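Local coordinates for protein interleukin-1beta (Gallus gallus, PDB 2WRY) that probably acts as a secreted pro-inflammatory cytokine that binds the interleukin-1 receptor, the chain being the beta-trefoil cytokine part of a longer precursor, at residues A3-T7 / V96-D101; R45-Y51 / P66-K72; T106-Y111 / F123-A127; F132-L137 / V152-Y157. All blocks are in the same frame, centred on the assembly; numbering follows the deposited sequence.

Interaction 1: A3-T7 / V96-D101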
loop_
_atom_site.group_PDB
_atom_site.type_symbol
_atom_site.label_atom_id
_atom_site.label_comp_id
_atom_site.label_asym_id
_atom_site.label_seq_id
_atom_site.Cartn_x
_atom_site.Cartn_y
_atom_site.Cartn_z
ATOM N N ALA A 3 10.072 18.141 0.853
ATOM C CA ALA A 3 8.873 17.780 0.052
ATOM C C ALA A 3 7.730 17.258 0.924
ATOM O O ALA A 3 6.635 17.801 0.845
ATOM C CB ALA A 3 9.227 16.808 -1.068
ATOM N N PHE A 4 7.969 16.233 1.760
ATOM C CA PHE A 4 6.964 15.793 2.740
ATOM C C PHE A 4 7.590 15.635 4.134
ATOM O O PHE A 4 8.730 15.184 4.247
ATOM C CB PHE A 4 6.346 14.443 2.352
ATOM C CG PHE A 4 5.799 14.385 0.953
ATOM C CD1 PHE A 4 6.568 13.862 -0.086
ATOM C CD2 PHE A 4 4.509 14.835 0.684
ATOM C CE1 PHE A 4 6.067 13.795 -1.399
ATOM C CE2 PHE A 4 3.994 14.769 -0.632
ATOM C CZ PHE A 4 4.775 14.246 -1.658
ATOM N N ARG A 5 6.846 15.994 5.182
ATOM C CA ARG A 5 7.281 15.762 6.564
ATOM C C ARG A 5 6.260 14.933 7.298
ATOM O O ARG A 5 5.058 15.159 7.174
ATOM C CB ARG A 5 7.449 17.075 7.326
ATOM C CG ARG A 5 8.721 17.814 7.008
ATOM C CD ARG A 5 8.840 19.095 7.844
ATOM N NE ARG A 5 7.538 19.731 8.059
ATOM C CZ ARG A 5 6.847 20.389 7.127
ATOM N NH1 ARG A 5 7.321 20.515 5.889
ATOM N NH2 ARG A 5 5.664 20.911 7.436
ATOM N N TYR A 6 6.751 13.959 8.051
ATOM C CA TYR A 6 5.922 13.037 8.821
ATOM C C TYR A 6 5.093 13.792 9.845
ATOM O O TYR A 6 5.603 14.684 10.517
ATOM C CB TYR A 6 6.870 12.096 9.558
ATOM C CG TYR A 6 6.245 11.061 10.454
ATOM C CD1 TYR A 6 5.949 11.346 11.784
ATOM C CD2 TYR A 6 6.062 9.758 10.020
ATOM C CE1 TYR A 6 5.409 10.372 12.625
ATOM C CE2 TYR A 6 5.529 8.782 10.840
ATOM C CZ TYR A 6 5.207 9.094 12.156
ATOM O OH TYR A 6 4.699 8.130 12.981
ATOM N N THR A 7 3.818 13.425 9.981
ATOM C CA THR A 7 2.989 13.990 11.049
ATOM C C THR A 7 2.624 12.965 12.136
ATOM O O THR A 7 2.812 13.226 13.336
ATOM C CB THR A 7 1.729 14.730 10.488
ATOM O OG1 THR A 7 0.826 13.799 9.917
ATOM C CG2 THR A 7 2.124 15.651 9.417
ATOM N N VAL A 96 11.286 4.550 10.251
ATOM C CA VAL A 96 10.295 5.588 10.032
ATOM C C VAL A 96 11.002 6.841 9.551
ATOM O O VAL A 96 11.982 7.278 10.152
ATOM C CB VAL A 96 9.477 5.874 11.302
ATOM C CG1 VAL A 96 8.326 6.850 10.980
ATOM C CG2 VAL A 96 8.940 4.585 11.890
ATOM N N MET A 97 10.513 7.401 8.451
ATOM C CA MET A 97 11.163 8.526 7.787
ATOM C C MET A 97 10.482 9.843 8.128
ATOM O O MET A 97 9.302 10.053 7.860
ATOM C CB MET A 97 11.200 8.277 6.278
ATOM C CG MET A 97 12.195 7.184 5.911
ATOM S SD MET A 97 11.815 6.417 4.345
ATOM C CE MET A 97 10.464 5.311 4.821
ATOM N N ARG A 98 11.223 10.707 8.804
ATOM C CA ARG A 98 10.739 12.009 9.171
ATOM C C ARG A 98 10.576 12.875 7.923
ATOM O O ARG A 98 9.605 13.604 7.782
ATOM C CB ARG A 98 11.740 12.645 10.149
ATOM C CG ARG A 98 11.584 14.108 10.386
ATOM C CD ARG A 98 12.821 14.633 11.144
ATOM N NE ARG A 98 14.037 14.445 10.347
ATOM C CZ ARG A 98 15.044 13.606 10.618
ATOM N NH1 ARG A 98 15.044 12.838 11.711
ATOM N NH2 ARG A 98 16.068 13.544 9.776
ATOM N N ASP A 99 11.545 12.770 7.027
ATOM C CA ASP A 99 11.596 13.625 5.847
ATOM C C ASP A 99 11.667 12.831 4.566
ATOM O O ASP A 99 12.481 11.914 4.416
ATOM C CB ASP A 99 12.812 14.555 5.911
ATOM C CG ASP A 99 12.721 15.552 7.042
ATOM O OD1 ASP A 99 11.798 16.396 7.045
ATOM O OD2 ASP A 99 13.594 15.489 7.930
ATOM N N ILE A 100 10.808 13.208 3.620
ATOM C CA ILE A 100 10.854 12.655 2.266
ATOM C C ILE A 100 11.179 13.829 1.383
ATOM O O ILE A 100 10.299 14.644 1.090
ATOM C CB ILE A 100 9.499 12.089 1.807
ATOM C CG1 ILE A 100 8.978 11.025 2.763
ATOM C CG2 ILE A 100 9.649 11.563 0.384
ATOM C CD1 ILE A 100 9.816 9.808 2.861
ATOM N N ASP A 101 12.443 13.930 0.985
ATOM C CA ASP A 101 12.948 15.155 0.389
ATOM C C ASP A 101 13.839 14.889 -0.813
ATOM O O ASP A 101 14.685 15.719 -1.172
ATOM C CB ASP A 101 13.667 16.021 1.446
ATOM C CG ASP A 101 14.830 15.299 2.128
ATOM O OD1 ASP A 101 15.100 14.096 1.848
ATOM O OD2 ASP A 101 15.498 15.955 2.965
#
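The aromatic ring of Y6 overlaps the methyl CG1 of V96, which approaches its CE2 obliquely at 3.4 Å. With CG anti to the backbone N (chi1 179°), the ring is carried across to the 96-101 segment, and its CB rests near the carbonyl oxygens of M97 and R98. Replacing Y6 by an alanine would probably strip V96 of its aromatic partner and leave the S9 hydroxyl, which bonds to the tyrosine OH, without its mate. The backbones run antiparallel. F4 and I100 form a hydrogen-bonded pair, the amide of each donating to the carbonyl of the other, and the Y6 amide adds a third bond to R98 O at 2.9 Å. On one face of this pairing, I100 CG2 meets the edge of the F4 ring at CD1, 3.9 Å away. On the other, R5 CG lies 3.4 Å from D99 OD1, while D99 OD2 takes a salt bridge from R98 NE at 2.7 Å, reached from above the carboxylate plane. The contact is a short edge pairing at the surface: 3-7 opens strand 4-16, whose other flank bonds to strand 45-53, and F4 and I100 both pack on Y51 there.

Interaction 2: R45-Y51 / P66-K72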
loop_
_atom_site.group_PDB
_atom_site.type_symbol
_atom_site.label_atom_id
_atom_site.label_comp_id
_atom_site.label_asym_id
_atom_site.label_seq_id
_atom_site.Cartn_x
_atom_site.Cartn_y
_atom_site.Cartn_z
ATOM N N ARG A 45 -1.612 -5.841 9.270
ATOM C CA ARG A 45 -2.207 -4.519 9.489
ATOM C C ARG A 45 -1.232 -3.493 8.935
ATOM O O ARG A 45 -0.025 -3.780 8.804
ATOM C CB ARG A 45 -2.467 -4.237 10.972
ATOM C CG ARG A 45 -3.609 -5.066 11.521
ATOM C CD ARG A 45 -4.537 -4.235 12.398
ATOM N NE ARG A 45 -3.912 -3.623 13.566
ATOM C CZ ARG A 45 -4.401 -2.568 14.224
ATOM N NH1 ARG A 45 -5.534 -1.973 13.835
ATOM N NH2 ARG A 45 -3.748 -2.104 15.285
ATOM N N LEU A 46 -1.735 -2.318 8.576
ATOM C CA LEU A 46 -0.870 -1.262 8.049
ATOM C C LEU A 46 -0.669 -0.177 9.086
ATOM O O LEU A 46 -1.630 0.271 9.721
ATOM C CB LEU A 46 -1.457 -0.636 6.767
ATOM C CG LEU A 46 -1.678 -1.574 5.579
ATOM C CD1 LEU A 46 -2.175 -0.782 4.365
ATOM C CD2 LEU A 46 -0.375 -2.357 5.196
ATOM N N ASN A 47 0.568 0.261 9.262
ATOM C CA ASN A 47 0.806 1.431 10.082
ATOM C C ASN A 47 0.956 2.540 9.058
ATOM O O ASN A 47 1.999 2.645 8.389
ATOM C CB ASN A 47 2.083 1.278 10.918
ATOM C CG ASN A 47 1.909 1.808 12.350
ATOM O OD1 ASN A 47 1.044 2.657 12.638
ATOM N ND2 ASN A 47 2.787 1.361 13.238
ATOM N N ILE A 48 -0.108 3.311 8.881
ATOM C CA ILE A 48 -0.155 4.347 7.850
ATOM C C ILE A 48 0.411 5.652 8.375
ATOM O O ILE A 48 -0.170 6.288 9.267
ATOM C CB ILE A 48 -1.579 4.546 7.288
ATOM C CG1 ILE A 48 -2.088 3.200 6.741
ATOM C CG2 ILE A 48 -1.556 5.652 6.204
ATOM C CD1 ILE A 48 -3.418 3.272 5.993
ATOM N N ALA A 49 1.584 6.021 7.863
ATOM C CA ALA A 49 2.226 7.271 8.292
ATOM C C ALA A 49 1.694 8.398 7.435
ATOM O O ALA A 49 1.867 8.392 6.203
ATOM C CB ALA A 49 3.726 7.189 8.109
ATOM N N LEU A 50 1.045 9.358 8.071
ATOM C CA LEU A 50 0.562 10.523 7.355
ATOM C C LEU A 50 1.620 11.609 7.269
ATOM O O LEU A 50 2.265 11.930 8.273
ATOM C CB LEU A 50 -0.723 11.041 8.031
ATOM C CG LEU A 50 -1.429 12.275 7.490
ATOM C CD1 LEU A 50 -1.908 12.022 6.068
ATOM C CD2 LEU A 50 -2.580 12.677 8.450
ATOM N N TYR A 51 1.784 12.174 6.072
ATOM C CA TYR A 51 2.738 13.255 5.821
ATOM C C TYR A 51 2.014 14.555 5.491
ATOM O O TYR A 51 0.871 14.529 5.013
ATOM C CB TYR A 51 3.685 12.853 4.665
ATOM C CG TYR A 51 4.693 11.811 5.109
ATOM C CD1 TYR A 51 6.006 12.183 5.466
ATOM C CD2 TYR A 51 4.335 10.462 5.212
ATOM C CE1 TYR A 51 6.924 11.217 5.928
ATOM C CE2 TYR A 51 5.238 9.506 5.654
ATOM C CZ TYR A 51 6.528 9.891 6.008
ATOM O OH TYR A 51 7.388 8.914 6.455
ATOM N N PRO A 66 -0.799 12.412 1.470
ATOM C CA PRO A 66 0.365 11.587 1.164
ATOM C C PRO A 66 0.705 10.728 2.383
ATOM O O PRO A 66 0.712 11.245 3.514
ATOM C CB PRO A 66 1.466 12.614 0.868
ATOM C CG PRO A 66 1.036 13.901 1.585
ATOM C CD PRO A 66 -0.456 13.792 1.856
ATOM N N VAL A 67 0.927 9.435 2.160
ATOM C CA VAL A 67 1.177 8.493 3.253
ATOM C C VAL A 67 2.310 7.540 2.909
ATOM O O VAL A 67 2.601 7.317 1.727
ATOM C CB VAL A 67 -0.084 7.633 3.596
ATOM C CG1 VAL A 67 -1.244 8.502 4.046
ATOM C CG2 VAL A 67 -0.528 6.742 2.387
ATOM N N ALA A 68 2.954 6.976 3.946
ATOM C CA ALA A 68 3.802 5.793 3.747
ATOM C C ALA A 68 3.054 4.630 4.388
ATOM O O ALA A 68 2.338 4.831 5.380
ATOM C CB ALA A 68 5.175 5.959 4.380
ATOM N N LEU A 69 3.236 3.427 3.842
ATOM C CA LEU A 69 2.481 2.240 4.284
ATOM C C LEU A 69 3.428 1.245 4.934
ATOM O O LEU A 69 4.189 0.557 4.252
ATOM C CB LEU A 69 1.754 1.612 3.113
ATOM C CG LEU A 69 0.813 2.587 2.395
ATOM C CD1 LEU A 69 0.200 1.896 1.197
ATOM C CD2 LEU A 69 -0.274 3.065 3.367
ATOM N N GLY A 70 3.405 1.220 6.269
ATOM C CA GLY A 70 4.241 0.314 7.034
ATOM C C GLY A 70 3.514 -1.007 7.242
ATOM O O GLY A 70 2.294 -1.035 7.435
ATOM N N ILE A 71 4.254 -2.104 7.139
ATOM C CA ILE A 71 3.691 -3.431 7.361
ATOM C C ILE A 71 3.864 -3.696 8.850
ATOM O O ILE A 71 4.989 -4.008 9.293
ATOM C CB ILE A 71 4.432 -4.507 6.524
ATOM C CG1 ILE A 71 4.547 -4.086 5.046
ATOM C CG2 ILE A 71 3.727 -5.857 6.656
ATOM C CD1 ILE A 71 3.184 -3.680 4.428
ATOM N N LYS A 72 2.778 -3.510 9.611
ATOM C CA LYS A 72 2.850 -3.402 11.066
ATOM C C LYS A 72 3.442 -4.657 11.697
ATOM O O LYS A 72 2.991 -5.773 11.450
ATOM C CB LYS A 72 1.465 -3.111 11.656
ATOM C CG LYS A 72 1.515 -2.906 13.165
ATOM C CD LYS A 72 0.145 -2.359 13.583
ATOM C CE LYS A 72 0.152 -1.846 15.029
ATOM N NZ LYS A 72 0.563 -2.895 15.978
HETATM O O HOH W 1 0.531 -6.858 10.913
#
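K72 and R45, the two residues with most surface buried here, lie side by side and point the same way. K72 CG is anti to the backbone N (chi1 -176°), which sets the chain alongside R45, with CE 3.9 Å from R45 NH2. The backbones close the same end: K72 N donates to R45 O at 2.9 Å, and one water bridges R45 N and K72 O. N47, buried almost as much as R45, comes next, its amide bonded to G70 O and its carbonyl accepting from G70 N, both donors standing above the carbonyl plane they address. At the far end Y51 bonds through its amide to P66 O, and its ring edge lies near P66 O and V67 CA while CE2 touches A68 CB at 3.8 Å. The hydroxyl reaches beyond the pair to M97 O. Between these ends L46, I48 and L50 share a face with V67, L69 and I71. I48 is central there, with CG2 3.6 Å from V67 CG1 and CG1 3.8 Å from L69 CD2. Six backbone bonds and this apolar face hold strands 45-53 and 66-71 together in the beta-trefoil. R45 NH2 and K72 NZ stand 4.4 Å apart, like charges that would probably repel, and D13, which R45 touches, may offset this in part; the buried remainder of the contact depends on apolar packing and paired backbone groups.

Interaction 3: T106-Y111 / F123-A127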
loop_
_atom_site.group_PDB
_atom_site.type_symbol
_atom_site.label_atom_id
_atom_site.label_comp_id
_atom_site.label_asym_id
_atom_site.label_seq_id
_atom_site.Cartn_x
_atom_site.Cartn_y
_atom_site.Cartn_z
ATOM N N THR A 106 10.813 9.428 -2.453
ATOM C CA THR A 106 9.401 9.490 -2.865
ATOM C C THR A 106 8.828 8.102 -3.210
ATOM O O THR A 106 7.594 7.929 -3.206
ATOM C CB THR A 106 9.190 10.529 -3.982
ATOM O OG1 THR A 106 9.543 11.822 -3.462
ATOM C CG2 THR A 106 7.738 10.564 -4.436
ATOM N N ARG A 107 9.695 7.103 -3.425
ATOM C CA ARG A 107 9.256 5.709 -3.644
ATOM C C ARG A 107 8.338 5.196 -2.532
ATOM O O ARG A 107 7.502 4.303 -2.774
ATOM C CB ARG A 107 10.464 4.755 -3.813
ATOM C CG ARG A 107 11.252 4.462 -2.534
ATOM C CD ARG A 107 12.475 3.661 -2.892
ATOM N NE ARG A 107 13.246 3.167 -1.751
ATOM C CZ ARG A 107 14.233 3.846 -1.175
ATOM N NH1 ARG A 107 14.508 5.088 -1.566
ATOM N NH2 ARG A 107 14.906 3.313 -0.161
ATOM N N PHE A 108 8.493 5.756 -1.327
ATOM C CA PHE A 108 7.700 5.313 -0.180
ATOM C C PHE A 108 6.357 5.995 -0.055
ATOM O O PHE A 108 5.563 5.585 0.781
ATOM C CB PHE A 108 8.453 5.599 1.117
ATOM C CG PHE A 108 9.667 4.737 1.289
ATOM C CD1 PHE A 108 9.535 3.368 1.535
ATOM C CD2 PHE A 108 10.941 5.299 1.217
ATOM C CE1 PHE A 108 10.658 2.553 1.722
ATOM C CE2 PHE A 108 12.085 4.484 1.383
ATOM C CZ PHE A 108 11.942 3.126 1.636
ATOM N N ILE A 109 6.108 7.034 -0.856
ATOM C CA ILE A 109 4.896 7.837 -0.698
ATOM C C ILE A 109 3.793 7.407 -1.667
ATOM O O ILE A 109 4.031 7.203 -2.859
ATOM C CB ILE A 109 5.190 9.372 -0.847
ATOM C CG1 ILE A 109 6.129 9.858 0.261
ATOM C CG2 ILE A 109 3.895 10.210 -0.843
ATOM C CD1 ILE A 109 5.557 9.685 1.672
ATOM N N PHE A 110 2.594 7.258 -1.115
ATOM C CA PHE A 110 1.360 6.994 -1.872
ATOM C C PHE A 110 0.367 8.066 -1.523
ATOM O O PHE A 110 0.389 8.593 -0.416
ATOM C CB PHE A 110 0.767 5.626 -1.499
ATOM C CG PHE A 110 1.688 4.470 -1.819
ATOM C CD1 PHE A 110 2.753 4.142 -0.968
ATOM C CD2 PHE A 110 1.505 3.713 -2.981
ATOM C CE1 PHE A 110 3.616 3.056 -1.271
ATOM C CE2 PHE A 110 2.363 2.636 -3.310
ATOM C CZ PHE A 110 3.439 2.318 -2.446
ATOM N N TYR A 111 -0.514 8.411 -2.465
ATOM C CA TYR A 111 -1.668 9.229 -2.107
ATOM C C TYR A 111 -2.839 8.350 -1.750
ATOM O O TYR A 111 -3.262 7.479 -2.524
ATOM C CB TYR A 111 -2.014 10.177 -3.243
ATOM C CG TYR A 111 -0.915 11.196 -3.453
ATOM C CD1 TYR A 111 -0.749 12.255 -2.553
ATOM C CD2 TYR A 111 -0.040 11.105 -4.528
ATOM C CE1 TYR A 111 0.238 13.212 -2.729
ATOM C CE2 TYR A 111 0.989 12.072 -4.701
ATOM C CZ TYR A 111 1.100 13.115 -3.789
ATOM O OH TYR A 111 2.089 14.092 -3.911
ATOM N N PHE A 123 -4.930 3.612 -3.362
ATOM C CA PHE A 123 -3.589 4.132 -3.059
ATOM C C PHE A 123 -2.803 4.316 -4.335
ATOM O O PHE A 123 -2.495 3.328 -5.005
ATOM C CB PHE A 123 -2.828 3.159 -2.138
ATOM C CG PHE A 123 -3.401 3.053 -0.767
ATOM C CD1 PHE A 123 -3.134 4.020 0.186
ATOM C CD2 PHE A 123 -4.148 1.945 -0.425
ATOM C CE1 PHE A 123 -3.661 3.913 1.469
ATOM C CE2 PHE A 123 -4.700 1.817 0.864
ATOM C CZ PHE A 123 -4.438 2.793 1.816
ATOM N N GLU A 124 -2.507 5.569 -4.666
ATOM C CA GLU A 124 -1.763 5.891 -5.885
ATOM C C GLU A 124 -0.309 6.183 -5.554
ATOM O O GLU A 124 -0.036 6.971 -4.651
ATOM C CB GLU A 124 -2.379 7.112 -6.571
ATOM C CG GLU A 124 -1.698 7.440 -7.920
ATOM C CD GLU A 124 -2.350 8.605 -8.642
ATOM O OE1 GLU A 124 -3.281 9.241 -8.071
ATOM O OE2 GLU A 124 -1.922 8.900 -9.785
ATOM N N SER A 125 0.607 5.555 -6.276
ATOM C CA SER A 125 2.039 5.862 -6.080
ATOM C C SER A 125 2.376 7.314 -6.388
ATOM O O SER A 125 1.993 7.832 -7.441
ATOM C CB SER A 125 2.893 4.944 -6.963
ATOM O OG SER A 125 4.251 5.298 -6.842
ATOM N N ALA A 126 3.157 7.946 -5.510
ATOM C CA ALA A 126 3.689 9.281 -5.805
ATOM C C ALA A 126 4.871 9.219 -6.774
ATOM O O ALA A 126 5.081 10.169 -7.564
ATOM C CB ALA A 126 4.104 10.022 -4.517
ATOM N N ALA A 127 5.662 8.145 -6.695
ATOM C CA ALA A 127 6.835 7.978 -7.561
ATOM C C ALA A 127 6.410 7.581 -8.957
ATOM O O ALA A 127 7.097 7.917 -9.936
ATOM C CB ALA A 127 7.783 6.945 -6.992
HETATM O O HOH W 2 5.441 5.423 -4.445
#
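A126 CB sits among three side chains of the 106-111 segment: T106 CG2, I109 CG2 and Y111 CE2 each lie 3.7 Å from it, the Y111 ring meeting it obliquely. The T106 methyl reaches it because CG2 stands anti to the backbone N, while OG1 turns to S102 O. Beside this cluster A127 CB rests on R107 CA, and F110 CD2 approaches S125 CA at 3.8 Å. Backbone bonds set the register. A126 N donates to I109 O, and Y111 and E124 form a hydrogen-bonded antiparallel pair, with Y111 N placed in the carbonyl plane of E124 O at 2.7 Å. These bonds belong to the hairpin of strands 110-115 and 120-125 in the beta-trefoil of the interleukin-1 family. Beside the pairing a water donates to R107 O and I109 O and accepts from S125 OG at 2.7 Å; it stands 4.2 Å above one face of the F110 ring, over its centre. I109 O is thus gripped by both the A126 amide and the water. Farther out, S125 OG also bonds to F128 N, R107 forms a salt bridge with E92, and E124 OE2 accepts from G130 N.

Interaction 4: F132-L137 / V152-Y157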
loop_
_atom_site.group_PDB
_atom_site.type_symbol
_atom_site.label_atom_id
_atom_site.label_comp_id
_atom_site.label_asym_id
_atom_site.label_seq_id
_atom_site.Cartn_x
_atom_site.Cartn_y
_atom_site.Cartn_z
ATOM N N PHE A 132 -1.434 2.237 -9.128
ATOM C CA PHE A 132 -2.204 2.003 -7.917
ATOM C C PHE A 132 -1.948 0.636 -7.335
ATOM O O PHE A 132 -1.746 -0.344 -8.067
ATOM C CB PHE A 132 -3.714 2.103 -8.218
ATOM C CG PHE A 132 -4.176 3.464 -8.661
ATOM C CD1 PHE A 132 -4.869 4.294 -7.800
ATOM C CD2 PHE A 132 -3.950 3.904 -9.970
ATOM C CE1 PHE A 132 -5.297 5.570 -8.218
ATOM C CE2 PHE A 132 -4.407 5.168 -10.386
ATOM C CZ PHE A 132 -5.090 5.981 -9.517
ATOM N N ILE A 133 -1.963 0.561 -6.003
ATOM C CA ILE A 133 -1.777 -0.731 -5.342
ATOM C C ILE A 133 -2.962 -1.640 -5.663
ATOM O O ILE A 133 -4.132 -1.227 -5.536
ATOM C CB ILE A 133 -1.637 -0.600 -3.807
ATOM C CG1 ILE A 133 -0.439 0.296 -3.444
ATOM C CG2 ILE A 133 -1.545 -2.013 -3.182
ATOM C CD1 ILE A 133 -0.259 0.479 -1.960
ATOM N N CYS A 134 -2.676 -2.849 -6.111
ATOM C CA CYS A 134 -3.759 -3.745 -6.520
ATOM C C CYS A 134 -3.573 -5.184 -6.088
ATOM O O CYS A 134 -2.467 -5.647 -5.819
ATOM C CB CYS A 134 -3.970 -3.704 -8.043
ATOM S SG CYS A 134 -2.548 -4.347 -8.956
ATOM N N THR A 135 -4.691 -5.889 -6.016
ATOM C CA THR A 135 -4.664 -7.327 -5.795
ATOM C C THR A 135 -5.228 -8.044 -7.015
ATOM O O THR A 135 -5.943 -7.460 -7.840
ATOM C CB THR A 135 -5.489 -7.727 -4.543
ATOM O OG1 THR A 135 -6.876 -7.455 -4.772
ATOM C CG2 THR A 135 -4.968 -6.963 -3.312
ATOM N N SER A 136 -4.910 -9.320 -7.115
ATOM C CA SER A 136 -5.442 -10.135 -8.174
ATOM C C SER A 136 -6.891 -10.464 -7.858
ATOM O O SER A 136 -7.304 -10.424 -6.708
ATOM C CB SER A 136 -4.634 -11.425 -8.215
ATOM O OG SER A 136 -5.142 -12.308 -9.183
ATOM N N LEU A 137 -7.667 -10.805 -8.882
ATOM C CA LEU A 137 -8.998 -11.389 -8.652
ATOM C C LEU A 137 -8.901 -12.777 -8.022
ATOM O O LEU A 137 -9.843 -13.219 -7.345
ATOM C CB LEU A 137 -9.766 -11.491 -9.970
ATOM C CG LEU A 137 -9.929 -10.218 -10.820
ATOM C CD1 LEU A 137 -10.736 -10.484 -12.102
ATOM C CD2 LEU A 137 -10.562 -9.108 -10.026
ATOM N N VAL A 152 -9.695 -5.926 -14.185
ATOM C CA VAL A 152 -9.175 -7.305 -14.023
ATOM C C VAL A 152 -8.126 -7.388 -12.911
ATOM O O VAL A 152 -7.149 -8.147 -12.954
ATOM C CB VAL A 152 -8.656 -7.935 -15.360
ATOM C CG1 VAL A 152 -8.625 -9.449 -15.246
ATOM C CG2 VAL A 152 -9.520 -7.512 -16.532
ATOM N N ASN A 153 -8.365 -6.560 -11.910
ATOM C CA ASN A 153 -7.660 -6.587 -10.616
ATOM C C ASN A 153 -8.541 -5.786 -9.662
ATOM O O ASN A 153 -9.567 -5.198 -10.077
ATOM C CB ASN A 153 -6.263 -5.941 -10.720
ATOM C CG ASN A 153 -6.323 -4.485 -11.144
ATOM O OD1 ASN A 153 -6.778 -3.632 -10.394
ATOM N ND2 ASN A 153 -5.859 -4.200 -12.375
ATOM N N ILE A 154 -8.153 -5.742 -8.394
ATOM C CA ILE A 154 -8.902 -4.950 -7.424
ATOM C C ILE A 154 -7.936 -3.887 -6.905
ATOM O O ILE A 154 -6.854 -4.217 -6.418
ATOM C CB ILE A 154 -9.419 -5.816 -6.274
ATOM C CG1 ILE A 154 -10.492 -6.787 -6.802
ATOM C CG2 ILE A 154 -9.960 -4.940 -5.153
ATOM C CD1 ILE A 154 -10.702 -7.948 -5.894
ATOM N N ALA A 155 -8.328 -2.622 -6.999
ATOM C CA ALA A 155 -7.481 -1.526 -6.510
ATOM C C ALA A 155 -8.243 -0.688 -5.464
ATOM O O ALA A 155 -7.844 0.419 -5.153
ATOM C CB ALA A 155 -6.968 -0.640 -7.673
ATOM N N THR A 156 -9.305 -1.273 -4.918
ATOM C CA THR A 156 -10.213 -0.606 -3.984
ATOM C C THR A 156 -10.229 -1.404 -2.683
ATOM O O THR A 156 -10.393 -2.650 -2.711
ATOM C CB THR A 156 -11.667 -0.535 -4.562
ATOM O OG1 THR A 156 -11.657 0.140 -5.838
ATOM C CG2 THR A 156 -12.598 0.215 -3.598
ATOM N N TYR A 157 -10.090 -0.669 -1.575
ATOM C CA TYR A 157 -9.915 -1.256 -0.226
ATOM C C TYR A 157 -10.879 -0.653 0.761
ATOM O O TYR A 157 -11.414 0.441 0.568
ATOM C CB TYR A 157 -8.455 -1.036 0.277
ATOM C CG TYR A 157 -7.446 -1.618 -0.675
ATOM C CD1 TYR A 157 -7.081 -2.988 -0.620
ATOM C CD2 TYR A 157 -6.935 -0.836 -1.704
ATOM C CE1 TYR A 157 -6.201 -3.549 -1.573
ATOM C CE2 TYR A 157 -6.068 -1.382 -2.654
ATOM C CZ TYR A 157 -5.711 -2.718 -2.596
ATOM O OH TYR A 157 -4.828 -3.208 -3.541
HETATM O O HOH W 3 -5.245 1.329 -4.946
HETATM O O HOH W 4 -6.524 -10.531 -11.560
#
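I133 CG2 approaches Y157 OH at 3.5 Å, the two side chains crossing at about a right angle, and the T135 methyl faces the edge of the Y157 ring from the opposite direction. Next to this buried group, A155 CB lies near the CB atoms of both F132 and C134. T135 chi1 is 66°, which puts OG1 between the backbone N and the carbonyl carbon, 3.4 Å from I154 CB; D16 takes up its polar end. Outward from this packing, T135 and I154 exchange two backbone bonds, T135 N lying in the carbonyl plane of I154 O at 2.8 Å. Y157 OH gives a weak bond to I133 O, which meets the ring edge in plane. A phenylalanine in place of Y157 would probably leave I133 O without this bond, weak as it is. Toward the surface L137 packs its two methyls on the other segment, CD1 against V152 CG1 at 3.9 Å and CD2 against I154 CG1 at 4.0 Å, and at the polar rim a water links L137 N to V152 O. The single antiparallel T135-I154 bridge ties the chain around strand 132-134 to the loop that leads into strand 157-160, the closing strand of the beta-trefoil.

Interactions 1, 2 and 3 reach one curled antiparallel sheet. Interaction 2 is nested along the chain inside the loop closed by interaction 1, and their centres are 12 Å apart; a backbone hydrogen bond from T7 N to L50 O joins them. Interaction 3 follows in sequence, its centre 11 Å from that of interaction 2, to which V67 N and F110 O probably tie it. Interaction 4 lies on the other side of the chain's centre from interaction 1, with about 14 Å between nearest atoms, yet it is joined to interaction 3 by a backbone hydrogen bond from I133 N to F123 O, 3.0 Å. Packing of L69 on I133 brings interactions 2 and 4 together, so the four contacts form a continuous path through the trefoil.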